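Polyketide synthase (Lyngbya majuscula 19L, PDB 3QIT) releases the finished chain in curacin A biosynthesis through its thioesterase domain, a decarboxylating alpha/beta hydrolase that also eliminates sulfate and leaves a terminal alkene. Local coordinates at residues Q15-S20 / A58-G63; Q38-Q43 / A186-Q191; P155-F160 / W201-R206. All coordinates share one frame; numbering follows the deposited sequence. Where two conformers were deposited one is given.

Contact 1: residues Q15-S20 / A58-G63; sequences QICLCS and APDLFG
Leu18 and Pro59 face one another as a non-hydrogen-bonded antiparallel pair, their side chains on the same face of the sheet, and CD2 of Leu18 lies 3.8 Å from CB of the proline ring. A proline suits this position because its missing N-H would have no bond to make toward Leu18, and its ring offers a compact apolar surface. Farther along the same face, Ile16 meets Phe62, with CG1 of Ile16 3.6 Å from CZ of the ring. With CG1 set beside its backbone N (chi1 -62°), the isoleucine sends that branch to the far end of the phenyl group. O of Gln15 lies at the edge of this ring, close to its plane, 3.7 Å from CE1 of Phe62, while Met72 of the second subunit packs against Phe62. Were the phenyl group cut back to an alanine here, CG1 of Ile16 would probably lose its neighbour and a gap would open toward the subunit interface. Backbone bonds hold the strands together: Cys19 and Ala58 exchange N-H and carbonyl, at 2.8 Å from Ala58 N to Cys19 O, and Asp60 N reaches Cys17 O at 2.9 Å. On the opposite face Cys17 and Cys19 are small enough to border the buried carboxylate of Asp60, whose OD2 comes within 3.3 Å of Cys17 CB. That charge is met from outside the pair, OD2 by Arg188 and the N-H of Arg66, OD1 by the N-H of Gly39. Strands 5-11 and 14-21 form the antiparallel flank of the mixed sheet, and here that flank joins strand 55-59, the first across the sheet of the parallel strands of the alpha/beta hydrolase fold.

Contact 2: residues Q38-Q43 / A186-Q191; sequences QGLAWQ and AQRITQ
Gln38 and Leu40 approach Arg188 and Ile189 where a 3-10 segment meets the end of a helix, the alpha carbons of Leu40 and Arg188 being 8.3 Å apart, too far for main-chain pairing. Residues 39-42 form the 3-10 turn, which leads into helix 43-51. Helix 179-188 is finishing on the other side, and Ile189 is the first residue to abandon its helical angles before the chain enters strand 190-193. Side chains therefore bridge the distance. Arg188 runs out straight, CG anti to the backbone N (chi1 -172°), and passes Gln38 in the opposite direction; the two flat end groups lie nearly coplanar, 28° apart. NH1 of Arg188 donates to OE1 of Gln38 over 2.9 Å, a bond of 163° that lies in the guanidinium plane and uses a lone pair of the amide oxygen. The same oxygen rests against the methylene chain, 3.3 Å from CD of Arg188. CD2 of Leu40 meets that CD at 3.6 Å, an apolar partner suited to the aliphatic part of a long charged residue. Beyond the amide, CG2 of Ile189 lies 3.5 Å from OE1 of Gln38, and its CG1 and CD1 border NE2. Because NE2 of Gln38 also bonds to the carbonyl of Leu185, the amide has its rotation fixed at both ends. Arg188 is buried, and its NH2 and NE form salt bridges to Asp60 and Glu6; a neutral glutamine can thus accept from NH1 without adding a third negative charge, and the two carboxylates probably keep the arginine ionised.

Contact 3: residues P155-F160 / W201-R206; sequences PQHPIF and WDAIIR
Pro155 and His157 dock onto Trp201, Ala203 and Ile204 in what is probably the lid, the insertion between strands 120-126 and 234-239, where related alpha/beta hydrolase thioesterases carry theirs. The segment 155-160 runs alongside the hairpin of strands 190-193 and 196-199: Phe160, at its far end, pairs its backbone with Val197 and meets Trp199 edge-to-face. The first residue, Pro155, crosses Ile204 obliquely, its ring atom CD 3.6 Å from CD1 of the isoleucine, so a compact ring meets the apolar end of a buried side chain. Its carbonyl oxygen lies 3.5 Å from CB of Ala203. Next in the interaction comes His157, which carries most of the contact because a flat, polar ring can use both its face and its edge. With CG beside the backbone N (chi1 -77°), the imidazole reaches into the angle between Ala203 and the indole. CB of Ala203, held in a backbone shaped by an Asx turn in which OD1 of Asp202 accepts from N of Ile204 while OD2 bonds to Tyr76, sits over the centre of one imidazole face. It is 3.5 Å from the centroid of the His157 ring, a CH-pi contact in which the short side chain of alanine lets the ring lie close to the backbone. The edge of the imidazole turns toward Trp201 in a T-shaped pair: CE1 points at the face of the six-membered indole ring, centroids 4.6 Å apart and planes at 81°. Trp199, a further edge-to-face partner of His157, stacks on Trp201 and completes an aromatic cluster at the end of the hairpin. The polar anchor is NE2 of His157, which donates to O of Trp201 over 2.8 Å, almost within the imidazole plane but from above the plane of the carbonyl.

Overall arrangement
Contact 1 lies in the central mixed sheet, and contact 3 is set in the probable lid, their centres about 19 Å apart. Contact 2 is the bridge: its centre is about 11 Å from that of contact 1 and about 15 Å from that of contact 3, and it ties the loop after strand 28-32 to the end of helix 179-188 in the same insertion as contact 3. Along the chain contact 1 closes before contact 3 opens, whereas contact 2 crosses both. Asp60 and Arg188 link contacts 1 and 2, Gly63 and Asp202 link 1 and 3, and Ile189 touches Trp201 between 2 and 3. Core and insertion are thus joined at several points within one hydrolase domain.

Contact 1: residues Q15-S20 / A58-G63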
ATOM      1  N   GLN B  15     -14.495  -2.055  -8.300  1.00 15.52           N
ATOM      2  CA  GLN B  15     -15.708  -1.243  -8.536  1.00 14.32           C
ATOM      3  C   GLN B  15     -15.933  -0.330  -7.359  1.00 14.74           C
ATOM      4  O   GLN B  15     -15.937  -0.772  -6.202  1.00 16.77           O
ATOM      5  CB  GLN B  15     -16.905  -2.174  -8.729  1.00 16.04           C
ATOM      6  CG  GLN B  15     -16.779  -3.060  -9.977  1.00 19.76           C
ATOM      7  CD  GLN B  15     -16.959  -2.269 -11.256  1.00 29.94           C
ATOM      8  OE1 GLN B  15     -17.720  -1.310 -11.288  1.00 30.79           O
ATOM      9  NE2 GLN B  15     -16.252  -2.669 -12.323  1.00 31.06           N
ATOM     10  N   ILE B  16     -16.139   0.950  -7.648  1.00 14.46           N
ATOM     11  CA  ILE B  16     -16.473   1.916  -6.594  1.00 13.25           C
ATOM     12  C   ILE B  16     -17.982   2.152  -6.653  1.00 14.26           C
ATOM     13  O   ILE B  16     -18.482   2.571  -7.674  1.00 16.25           O
ATOM     14  CB  ILE B  16     -15.773   3.260  -6.856  1.00 14.19           C
ATOM     15  CG1 ILE B  16     -14.243   3.087  -6.828  1.00 16.38           C
ATOM     16  CG2 ILE B  16     -16.211   4.315  -5.785  1.00 16.37           C
ATOM     17  CD1 ILE B  16     -13.494   4.323  -7.366  1.00 17.03           C
ATOM     18  N   CYS B  17     -18.680   1.961  -5.538  1.00 14.38           N
ATOM     19  CA  CYS B  17     -20.107   2.313  -5.485  1.00 15.04           C
ATOM     20  C   CYS B  17     -20.245   3.776  -5.074  1.00 16.31           C
ATOM     21  O   CYS B  17     -19.726   4.174  -4.017  1.00 13.98           O
ATOM     22  CB  CYS B  17     -20.842   1.452  -4.448  1.00 15.10           C
ATOM     23  SG  CYS B  17     -22.646   1.851  -4.458  1.00 19.02           S
ATOM     24  N   LEU B  18     -20.941   4.581  -5.888  1.00 14.88           N
ATOM     25  CA  LEU B  18     -21.244   5.963  -5.499  1.00 16.87           C
ATOM     26  C   LEU B  18     -22.694   6.055  -5.053  1.00 17.43           C
ATOM     27  O   LEU B  18     -23.584   5.824  -5.855  1.00 18.83           O
ATOM     28  CB  LEU B  18     -21.042   6.890  -6.706  1.00 16.60           C
ATOM     29  CG  LEU B  18     -19.635   7.003  -7.296  1.00 21.12           C
ATOM     30  CD1 LEU B  18     -19.646   8.043  -8.446  1.00 24.87           C
ATOM     31  CD2 LEU B  18     -18.636   7.396  -6.248  1.00 21.96           C
ATOM     32  N   CYS B  19     -22.936   6.367  -3.781  1.00 15.31           N
ATOM     33  CA  CYS B  19     -24.302   6.578  -3.323  1.00 15.49           C
ATOM     34  C   CYS B  19     -24.616   8.035  -3.578  1.00 17.79           C
ATOM     35  O   CYS B  19     -23.774   8.897  -3.326  1.00 21.65           O
ATOM     36  CB  CYS B  19     -24.436   6.332  -1.833  1.00 16.66           C
ATOM     37  SG  CYS B  19     -24.001   4.653  -1.311  1.00 21.30           S
ATOM     38  N   SER B  20     -25.796   8.324  -4.103  1.00 16.77           N
ATOM     39  CA  SER B  20     -26.133   9.713  -4.370  0.50 17.89           C
ATOM     40  C   SER B  20     -27.591  10.037  -4.082  1.00 20.35           C
ATOM     41  O   SER B  20     -28.470   9.169  -4.160  1.00 19.36           O
ATOM     42  CB  SER B  20     -25.789  10.102  -5.817  0.50 21.70           C
ATOM     43  OG  SER B  20     -26.683   9.501  -6.729  0.50 20.98           O
ATOM     44  N   ALA B  58     -21.723  10.177  -1.952  1.00 15.19           N
ATOM     45  CA  ALA B  58     -20.995   9.552  -0.865  1.00 14.18           C
ATOM     46  C   ALA B  58     -20.484   8.197  -1.377  1.00 16.14           C
ATOM     47  O   ALA B  58     -21.232   7.233  -1.397  1.00 16.91           O
ATOM     48  CB  ALA B  58     -21.909   9.372   0.382  1.00 15.65           C
ATOM     49  N   PRO B  59     -19.208   8.121  -1.756  1.00 14.28           N
ATOM     50  CA  PRO B  59     -18.628   6.835  -2.211  1.00 13.36           C
ATOM     51  C   PRO B  59     -18.492   5.884  -1.047  1.00 15.11           C
ATOM     52  O   PRO B  59     -18.223   6.310   0.089  1.00 17.36           O
ATOM     53  CB  PRO B  59     -17.230   7.223  -2.702  1.00 16.87           C
ATOM     54  CG  PRO B  59     -16.929   8.499  -2.021  1.00 21.34           C
ATOM     55  CD  PRO B  59     -18.225   9.218  -1.832  1.00 16.06           C
ATOM     56  N   ASP B  60     -18.683   4.593  -1.321  1.00 13.85           N
ATOM     57  CA  ASP B  60     -18.257   3.569  -0.373  1.00 12.40           C
ATOM     58  C   ASP B  60     -16.735   3.417  -0.560  1.00 12.89           C
ATOM     59  O   ASP B  60     -16.248   3.159  -1.676  1.00 12.52           O
ATOM     60  CB  ASP B  60     -18.911   2.213  -0.696  1.00 14.47           C
ATOM     61  CG  ASP B  60     -20.409   2.143  -0.365  1.00 16.15           C
ATOM     62  OD1 ASP B  60     -20.881   2.708   0.641  1.00 17.03           O
ATOM     63  OD2 ASP B  60     -21.133   1.471  -1.135  1.00 16.27           O
ATOM     64  N   LEU B  61     -15.961   3.517   0.506  1.00 14.03           N
ATOM     65  CA  LEU B  61     -14.528   3.247   0.399  1.00 13.79           C
ATOM     66  C   LEU B  61     -14.329   1.773   0.051  1.00 16.00           C
ATOM     67  O   LEU B  61     -15.209   0.953   0.365  1.00 13.58           O
ATOM     68  CB  LEU B  61     -13.824   3.629   1.706  1.00 16.42           C
ATOM     69  CG  LEU B  61     -13.862   5.117   2.061  1.00 17.12           C
ATOM     70  CD1 LEU B  61     -13.226   5.329   3.441  1.00 20.69           C
ATOM     71  CD2 LEU B  61     -13.159   5.965   0.966  1.00 16.57           C
ATOM     72  N   PHE B  62     -13.223   1.420  -0.616  1.00 12.65           N
ATOM     73  CA  PHE B  62     -13.003  -0.003  -0.957  1.00 11.02           C
ATOM     74  C   PHE B  62     -13.089  -0.861   0.297  1.00 13.36           C
ATOM     75  O   PHE B  62     -12.689  -0.431   1.389  1.00 14.27           O
ATOM     76  CB  PHE B  62     -11.650  -0.235  -1.638  1.00 12.85           C
ATOM     77  CG  PHE B  62     -11.607   0.201  -3.097  1.00 12.19           C
ATOM     78  CD1 PHE B  62     -12.562  -0.242  -4.011  1.00 15.25           C
ATOM     79  CD2 PHE B  62     -10.589   1.028  -3.534  1.00 13.00           C
ATOM     80  CE1 PHE B  62     -12.505   0.190  -5.389  1.00 13.33           C
ATOM     81  CE2 PHE B  62     -10.512   1.440  -4.875  1.00 14.42           C
ATOM     82  CZ  PHE B  62     -11.474   1.021  -5.800  1.00 18.59           C
ATOM     83  N   GLY B  63     -13.672  -2.046   0.143  1.00 13.16           N
ATOM     84  CA  GLY B  63     -13.922  -2.938   1.273  1.00 16.66           C
ATOM     85  C   GLY B  63     -15.127  -2.600   2.144  1.00 14.96           C
ATOM     86  O   GLY B  63     -15.427  -3.334   3.078  1.00 15.96           O
TER

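Contact 2: residues Q38-Q43 / A186-Q191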
ATOM      1  N   GLN B  38     -20.258   3.353   5.588  1.00 15.02           N
ATOM      2  CA  GLN B  38     -20.653   3.176   4.188  1.00 12.32           C
ATOM      3  C   GLN B  38     -21.291   4.475   3.739  1.00 13.91           C
ATOM      4  O   GLN B  38     -21.652   5.308   4.572  1.00 13.51           O
ATOM      5  CB  GLN B  38     -21.687   2.033   4.057  1.00 16.21           C
ATOM      6  CG  GLN B  38     -22.890   2.192   4.977  1.00 16.10           C
ATOM      7  CD  GLN B  38     -23.917   1.091   4.791  1.00 15.91           C
ATOM      8  OE1 GLN B  38     -24.277   0.738   3.668  1.00 16.99           O
ATOM      9  NE2 GLN B  38     -24.376   0.523   5.901  1.00 15.17           N
ATOM     10  N   GLY B  39     -21.414   4.658   2.436  1.00 14.43           N
ATOM     11  CA  GLY B  39     -21.963   5.932   1.922  1.00 17.69           C
ATOM     12  C   GLY B  39     -23.366   6.213   2.399  1.00 16.12           C
ATOM     13  O   GLY B  39     -23.718   7.369   2.677  1.00 13.27           O
ATOM     14  N   LEU B  40     -24.155   5.150   2.566  1.00 14.81           N
ATOM     15  CA  LEU B  40     -25.524   5.277   3.058  1.00 17.61           C
ATOM     16  C   LEU B  40     -25.609   5.894   4.461  1.00 17.45           C
ATOM     17  O   LEU B  40     -26.619   6.479   4.786  1.00 16.43           O
ATOM     18  CB  LEU B  40     -26.245   3.924   2.998  1.00 16.20           C
ATOM     19  CG  LEU B  40     -27.649   3.804   3.581  1.00 17.76           C
ATOM     20  CD1 LEU B  40     -28.643   4.673   2.847  1.00 18.88           C
ATOM     21  CD2 LEU B  40     -28.101   2.371   3.581  1.00 21.46           C
ATOM     22  N   ALA B  41     -24.525   5.845   5.244  1.00 13.72           N
ATOM     23  CA  ALA B  41     -24.539   6.415   6.595  1.00 13.19           C
ATOM     24  C   ALA B  41     -24.758   7.936   6.574  1.00 16.05           C
ATOM     25  O   ALA B  41     -25.083   8.523   7.597  1.00 17.24           O
ATOM     26  CB  ALA B  41     -23.208   6.062   7.359  1.00 14.48           C
ATOM     27  N   TRP B  42     -24.563   8.552   5.405  1.00 16.03           N
ATOM     28  CA  TRP B  42     -24.756   9.993   5.244  1.00 13.12           C
ATOM     29  C   TRP B  42     -26.192  10.371   4.970  1.00 15.59           C
ATOM     30  O   TRP B  42     -26.479  11.553   4.837  1.00 16.68           O
ATOM     31  CB  TRP B  42     -23.888  10.524   4.087  1.00 14.50           C
ATOM     32  CG  TRP B  42     -22.421  10.612   4.447  1.00 15.00           C
ATOM     33  CD1 TRP B  42     -21.431   9.758   4.053  1.00 15.41           C
ATOM     34  CD2 TRP B  42     -21.813  11.579   5.310  1.00 16.35           C
ATOM     35  NE1 TRP B  42     -20.225  10.159   4.599  1.00 16.45           N
ATOM     36  CE2 TRP B  42     -20.437  11.272   5.377  1.00 16.12           C
ATOM     37  CE3 TRP B  42     -22.301  12.690   6.027  1.00 16.43           C
ATOM     38  CZ2 TRP B  42     -19.521  12.046   6.124  1.00 15.82           C
ATOM     39  CZ3 TRP B  42     -21.391  13.460   6.770  1.00 17.46           C
ATOM     40  CH2 TRP B  42     -20.016  13.124   6.826  1.00 17.21           C
ATOM     41  N   GLN B  43     -27.098   9.395   4.898  1.00 13.45           N
ATOM     42  CA  GLN B  43     -28.457   9.688   4.390  1.00 14.78           C
ATOM     43  C   GLN B  43     -29.191  10.792   5.155  1.00 15.56           C
ATOM     44  O   GLN B  43     -29.876  11.629   4.548  1.00 17.71           O
ATOM     45  CB  GLN B  43     -29.305   8.419   4.374  1.00 18.76           C
ATOM     46  CG  GLN B  43     -30.734   8.679   3.877  1.00 19.21           C
ATOM     47  CD  GLN B  43     -31.331   7.476   3.210  1.00 22.15           C
ATOM     48  OE1 GLN B  43     -31.111   7.249   2.031  1.00 20.20           O
ATOM     49  NE2 GLN B  43     -32.113   6.714   3.949  1.00 22.16           N
ATOM     50  N   ALA B 186     -28.074  -1.927   8.055  1.00 16.88           N
ATOM     51  CA  ALA B 186     -27.755  -3.370   8.154  1.00 15.64           C
ATOM     52  C   ALA B 186     -28.178  -4.153   6.908  1.00 16.60           C
ATOM     53  O   ALA B 186     -27.470  -5.052   6.466  1.00 16.93           O
ATOM     54  CB  ALA B 186     -28.393  -3.979   9.419  1.00 17.67           C
ATOM     55  N   GLN B 187     -29.374  -3.845   6.385  1.00 18.90           N
ATOM     56  CA  GLN B 187     -29.891  -4.364   5.128  1.00 21.83           C
ATOM     57  C   GLN B 187     -28.877  -4.254   4.003  1.00 21.19           C
ATOM     58  O   GLN B 187     -28.665  -5.207   3.254  1.00 19.23           O
ATOM     59  CB  GLN B 187     -31.162  -3.535   4.795  1.00 21.83           C
ATOM     60  CG  GLN B 187     -31.929  -3.798   3.514  1.00 27.24           C
ATOM     61  CD  GLN B 187     -33.216  -2.922   3.461  1.00 25.04           C
ATOM     62  OE1 GLN B 187     -33.145  -1.700   3.341  1.00 29.40           O
ATOM     63  NE2 GLN B 187     -34.373  -3.554   3.563  1.00 28.40           N
ATOM     64  N   ARG B 188     -28.191  -3.119   3.934  1.00 16.95           N
ATOM     65  CA  ARG B 188     -27.258  -2.884   2.850  1.00 18.89           C
ATOM     66  C   ARG B 188     -25.954  -3.686   2.994  1.00 17.35           C
ATOM     67  O   ARG B 188     -25.342  -4.075   2.000  1.00 17.36           O
ATOM     68  CB  ARG B 188     -26.972  -1.384   2.704  1.00 15.74           C
ATOM     69  CG  ARG B 188     -26.165  -1.054   1.463  1.00 15.81           C
ATOM     70  CD  ARG B 188     -26.340   0.399   1.070  1.00 12.35           C
ATOM     71  NE  ARG B 188     -25.609   0.710  -0.163  1.00 13.22           N
ATOM     72  CZ  ARG B 188     -24.356   1.172  -0.233  1.00 16.37           C
ATOM     73  NH1 ARG B 188     -23.646   1.364   0.868  1.00 15.57           N
ATOM     74  NH2 ARG B 188     -23.814   1.437  -1.429  1.00 15.55           N
ATOM     75  N   ILE B 189     -25.550  -3.930   4.237  1.00 15.93           N
ATOM     76  CA  ILE B 189     -24.235  -4.521   4.498  1.00 15.26           C
ATOM     77  C   ILE B 189     -24.289  -5.867   5.192  1.00 18.46           C
ATOM     78  O   ILE B 189     -23.374  -6.224   5.919  1.00 19.17           O
ATOM     79  CB  ILE B 189     -23.285  -3.562   5.242  1.00 15.63           C
ATOM     80  CG1 ILE B 189     -23.890  -3.047   6.571  1.00 15.14           C
ATOM     81  CG2 ILE B 189     -22.845  -2.417   4.271  1.00 15.54           C
ATOM     82  CD1 ILE B 189     -22.805  -2.418   7.503  1.00 16.85           C
ATOM     83  N   THR B 190     -25.343  -6.628   4.924  1.00 16.65           N
ATOM     84  CA  THR B 190     -25.361  -8.039   5.355  1.00 15.70           C
ATOM     85  C   THR B 190     -25.614  -8.963   4.165  1.00 19.06           C
ATOM     86  O   THR B 190     -26.185  -8.539   3.142  1.00 19.64           O
ATOM     87  CB  THR B 190     -26.387  -8.313   6.455  1.00 18.96           C
ATOM     88  OG1 THR B 190     -27.660  -7.752   6.088  1.00 18.29           O
ATOM     89  CG2 THR B 190     -25.917  -7.707   7.778  1.00 20.55           C
ATOM     90  N   GLN B 191     -25.227 -10.230   4.322  1.00 16.86           N
ATOM     91  CA  GLN B 191     -25.427 -11.228   3.279  1.00 21.68           C
ATOM     92  C   GLN B 191     -25.527 -12.583   3.958  1.00 23.69           C
ATOM     93  O   GLN B 191     -24.933 -12.771   5.044  1.00 19.49           O
ATOM     94  CB  GLN B 191     -24.267 -11.210   2.271  1.00 23.57           C
ATOM     95  CG  GLN B 191     -22.948 -11.756   2.855  1.00 21.51           C
ATOM     96  CD  GLN B 191     -21.728 -11.597   1.949  1.00 28.84           C
ATOM     97  OE1 GLN B 191     -20.651 -12.071   2.293  1.00 30.43           O
ATOM     98  NE2 GLN B 191     -21.882 -10.905   0.824  1.00 28.63           N
TER

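Contact 3: residues P155-F160 / W201-R206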
ATOM      1  N   PRO B 155      -9.490 -13.508   8.942  1.00 23.75           N
ATOM      2  CA  PRO B 155     -10.523 -13.294   9.962  1.00 23.99           C
ATOM      3  C   PRO B 155     -11.929 -13.475   9.380  1.00 25.27           C
ATOM      4  O   PRO B 155     -12.204 -13.096   8.223  1.00 25.10           O
ATOM      5  CB  PRO B 155     -10.277 -11.847  10.438  1.00 25.42           C
ATOM      6  CG  PRO B 155      -9.556 -11.194   9.304  1.00 26.49           C
ATOM      7  CD  PRO B 155      -8.718 -12.279   8.673  1.00 28.53           C
ATOM      8  N   GLN B 156     -12.785 -14.138  10.154  1.00 24.73           N
ATOM      9  CA  GLN B 156     -14.158 -14.392   9.751  1.00 25.84           C
ATOM     10  C   GLN B 156     -15.088 -13.482  10.525  1.00 24.37           C
ATOM     11  O   GLN B 156     -14.874 -13.208  11.703  1.00 25.02           O
ATOM     12  CB  GLN B 156     -14.542 -15.855  10.017  1.00 31.05           C
ATOM     13  CG  GLN B 156     -13.793 -16.874   9.163  1.00 37.13           C
ATOM     14  CD  GLN B 156     -13.731 -16.504   7.688  1.00 44.59           C
ATOM     15  OE1 GLN B 156     -14.761 -16.379   7.017  1.00 50.59           O
ATOM     16  NE2 GLN B 156     -12.517 -16.333   7.173  1.00 43.89           N
ATOM     17  N   HIS B 157     -16.121 -13.000   9.856  1.00 16.82           N
ATOM     18  CA  HIS B 157     -17.150 -12.212  10.532  1.00 16.79           C
ATOM     19  C   HIS B 157     -18.023 -13.144  11.380  1.00 16.71           C
ATOM     20  O   HIS B 157     -18.151 -14.340  11.074  1.00 18.92           O
ATOM     21  CB  HIS B 157     -18.102 -11.613   9.491  1.00 18.16           C
ATOM     22  CG  HIS B 157     -17.556 -10.424   8.765  1.00 16.29           C
ATOM     23  ND1 HIS B 157     -17.172  -9.272   9.415  1.00 17.94           N
ATOM     24  CD2 HIS B 157     -17.417 -10.175   7.438  1.00 16.39           C
ATOM     25  CE1 HIS B 157     -16.805  -8.367   8.525  1.00 16.94           C
ATOM     26  NE2 HIS B 157     -16.930  -8.895   7.318  1.00 14.14           N
ATOM     27  N   PRO B 158     -18.652 -12.587  12.432  1.00 18.53           N
ATOM     28  CA  PRO B 158     -19.665 -13.335  13.166  1.00 19.72           C
ATOM     29  C   PRO B 158     -20.880 -13.601  12.283  1.00 21.93           C
ATOM     30  O   PRO B 158     -21.172 -12.831  11.344  1.00 21.05           O
ATOM     31  CB  PRO B 158     -20.051 -12.385  14.315  1.00 22.40           C
ATOM     32  CG  PRO B 158     -19.656 -11.031  13.852  1.00 25.74           C
ATOM     33  CD  PRO B 158     -18.420 -11.251  13.008  1.00 21.37           C
ATOM     34  N   ILE B 159     -21.562 -14.695  12.582  1.00 19.54           N
ATOM     35  CA  ILE B 159     -22.786 -15.061  11.876  1.00 20.16           C
ATOM     36  C   ILE B 159     -23.945 -14.673  12.787  1.00 23.47           C
ATOM     37  O   ILE B 159     -24.096 -15.253  13.860  1.00 22.77           O
ATOM     38  CB  ILE B 159     -22.825 -16.566  11.613  1.00 25.28           C
ATOM     39  CG1 ILE B 159     -21.576 -17.025  10.845  1.00 25.82           C
ATOM     40  CG2 ILE B 159     -24.113 -16.928  10.874  1.00 23.28           C
ATOM     41  CD1 ILE B 159     -21.046 -18.384  11.279  1.00 28.63           C
ATOM     42  N   PHE B 160     -24.743 -13.687  12.366  1.00 20.79           N
ATOM     43  CA  PHE B 160     -25.915 -13.241  13.109  1.00 19.83           C
ATOM     44  C   PHE B 160     -27.087 -14.092  12.650  1.00 25.09           C
ATOM     45  O   PHE B 160     -27.112 -14.562  11.502  1.00 23.21           O
ATOM     46  CB  PHE B 160     -26.266 -11.769  12.834  1.00 22.08           C
ATOM     47  CG  PHE B 160     -25.158 -10.799  13.121  1.00 21.25           C
ATOM     48  CD1 PHE B 160     -24.842 -10.451  14.438  1.00 24.43           C
ATOM     49  CD2 PHE B 160     -24.493 -10.168  12.081  1.00 19.30           C
ATOM     50  CE1 PHE B 160     -23.820  -9.521  14.720  1.00 25.26           C
ATOM     51  CE2 PHE B 160     -23.468  -9.224  12.358  1.00 22.52           C
ATOM     52  CZ  PHE B 160     -23.126  -8.921  13.667  1.00 17.61           C
ATOM     53  N   TRP B 201     -19.078  -6.171   4.262  1.00 16.04           N
ATOM     54  CA  TRP B 201     -17.806  -5.443   4.144  1.00 13.22           C
ATOM     55  C   TRP B 201     -16.629  -6.402   4.452  1.00 14.28           C
ATOM     56  O   TRP B 201     -16.834  -7.525   4.922  1.00 13.81           O
ATOM     57  CB  TRP B 201     -17.809  -4.164   4.994  1.00 13.27           C
ATOM     58  CG  TRP B 201     -18.146  -4.307   6.462  1.00 14.75           C
ATOM     59  CD1 TRP B 201     -19.386  -4.141   7.048  1.00 15.63           C
ATOM     60  CD2 TRP B 201     -17.236  -4.642   7.523  1.00 16.52           C
ATOM     61  NE1 TRP B 201     -19.280  -4.311   8.427  1.00 16.39           N
ATOM     62  CE2 TRP B 201     -17.973  -4.626   8.731  1.00 17.88           C
ATOM     63  CE3 TRP B 201     -15.850  -4.899   7.571  1.00 15.56           C
ATOM     64  CZ2 TRP B 201     -17.383  -4.910   9.969  1.00 17.30           C
ATOM     65  CZ3 TRP B 201     -15.257  -5.173   8.814  1.00 16.37           C
ATOM     66  CH2 TRP B 201     -16.034  -5.180   9.990  1.00 18.09           C
ATOM     67  N   ASP B 202     -15.411  -5.977   4.144  1.00 12.56           N
ATOM     68  CA  ASP B 202     -14.258  -6.900   4.185  1.00 13.61           C
ATOM     69  C   ASP B 202     -13.741  -7.054   5.607  1.00 14.72           C
ATOM     70  O   ASP B 202     -13.185  -6.111   6.152  1.00 16.56           O
ATOM     71  CB  ASP B 202     -13.128  -6.359   3.294  1.00 14.98           C
ATOM     72  CG  ASP B 202     -12.057  -7.398   3.004  1.00 18.43           C
ATOM     73  OD1 ASP B 202     -11.898  -8.350   3.811  1.00 18.51           O
ATOM     74  OD2 ASP B 202     -11.365  -7.261   1.965  1.00 16.39           O
ATOM     75  N   ALA B 203     -13.865  -8.256   6.181  1.00 17.22           N
ATOM     76  CA  ALA B 203     -13.449  -8.475   7.584  1.00 17.31           C
ATOM     77  C   ALA B 203     -12.011  -8.077   7.914  1.00 19.59           C
ATOM     78  O   ALA B 203     -11.692  -7.812   9.082  1.00 19.17           O
ATOM     79  CB  ALA B 203     -13.682  -9.947   7.980  1.00 18.16           C
ATOM     80  N   ILE B 204     -11.138  -8.049   6.914  1.00 15.28           N
ATOM     81  CA  ILE B 204      -9.732  -7.696   7.186  1.00 18.98           C
ATOM     82  C   ILE B 204      -9.564  -6.238   7.652  1.00 18.50           C
ATOM     83  O   ILE B 204      -8.587  -5.915   8.332  1.00 21.08           O
ATOM     84  CB  ILE B 204      -8.828  -8.009   5.965  1.00 21.76           C
ATOM     85  CG1 ILE B 204      -7.368  -8.199   6.403  1.00 26.39           C
ATOM     86  CG2 ILE B 204      -8.968  -6.947   4.881  1.00 17.79           C
ATOM     87  CD1 ILE B 204      -7.067  -9.594   6.961  1.00 28.01           C
ATOM     88  N   ILE B 205     -10.534  -5.372   7.338  1.00 15.22           N
ATOM     89  CA  ILE B 205     -10.422  -3.945   7.594  0.50 18.49           C
ATOM     90  C   ILE B 205     -10.487  -3.606   9.079  1.00 22.08           C
ATOM     91  O   ILE B 205      -9.936  -2.600   9.520  1.00 29.63           O
ATOM     92  CB  ILE B 205     -11.508  -3.160   6.822  0.50 19.36           C
ATOM     93  CG1 ILE B 205     -11.319  -3.357   5.322  0.50 23.27           C
ATOM     94  CG2 ILE B 205     -11.435  -1.675   7.147  0.50 21.66           C
ATOM     95  CD1 ILE B 205     -12.378  -2.746   4.505  0.50 23.20           C
ATOM     96  N   ARG B 206     -11.201  -4.428   9.830  1.00 21.31           N
ATOM     97  CA  ARG B 206     -11.296  -4.190  11.269  1.00 34.28           C
ATOM     98  C   ARG B 206      -9.946  -4.495  11.941  1.00 38.07           C
ATOM     99  O   ARG B 206      -9.677  -5.640  12.299  1.00 42.90           O
ATOM    100  CB  ARG B 206     -12.408  -5.038  11.877  1.00 31.09           C
ATOM    101  CG  ARG B 206     -12.701  -4.662  13.309  1.00 41.04           C
ATOM    102  CD  ARG B 206     -14.076  -5.114  13.712  1.00 40.56           C
ATOM    103  NE  ARG B 206     -14.676  -4.133  14.607  1.00 43.00           N
ATOM    104  CZ  ARG B 206     -15.983  -3.990  14.785  1.00 41.76           C
ATOM    105  NH1 ARG B 206     -16.439  -3.062  15.621  1.00 47.16           N
ATOM    106  NH2 ARG B 206     -16.828  -4.767  14.120  1.00 40.28           N
TER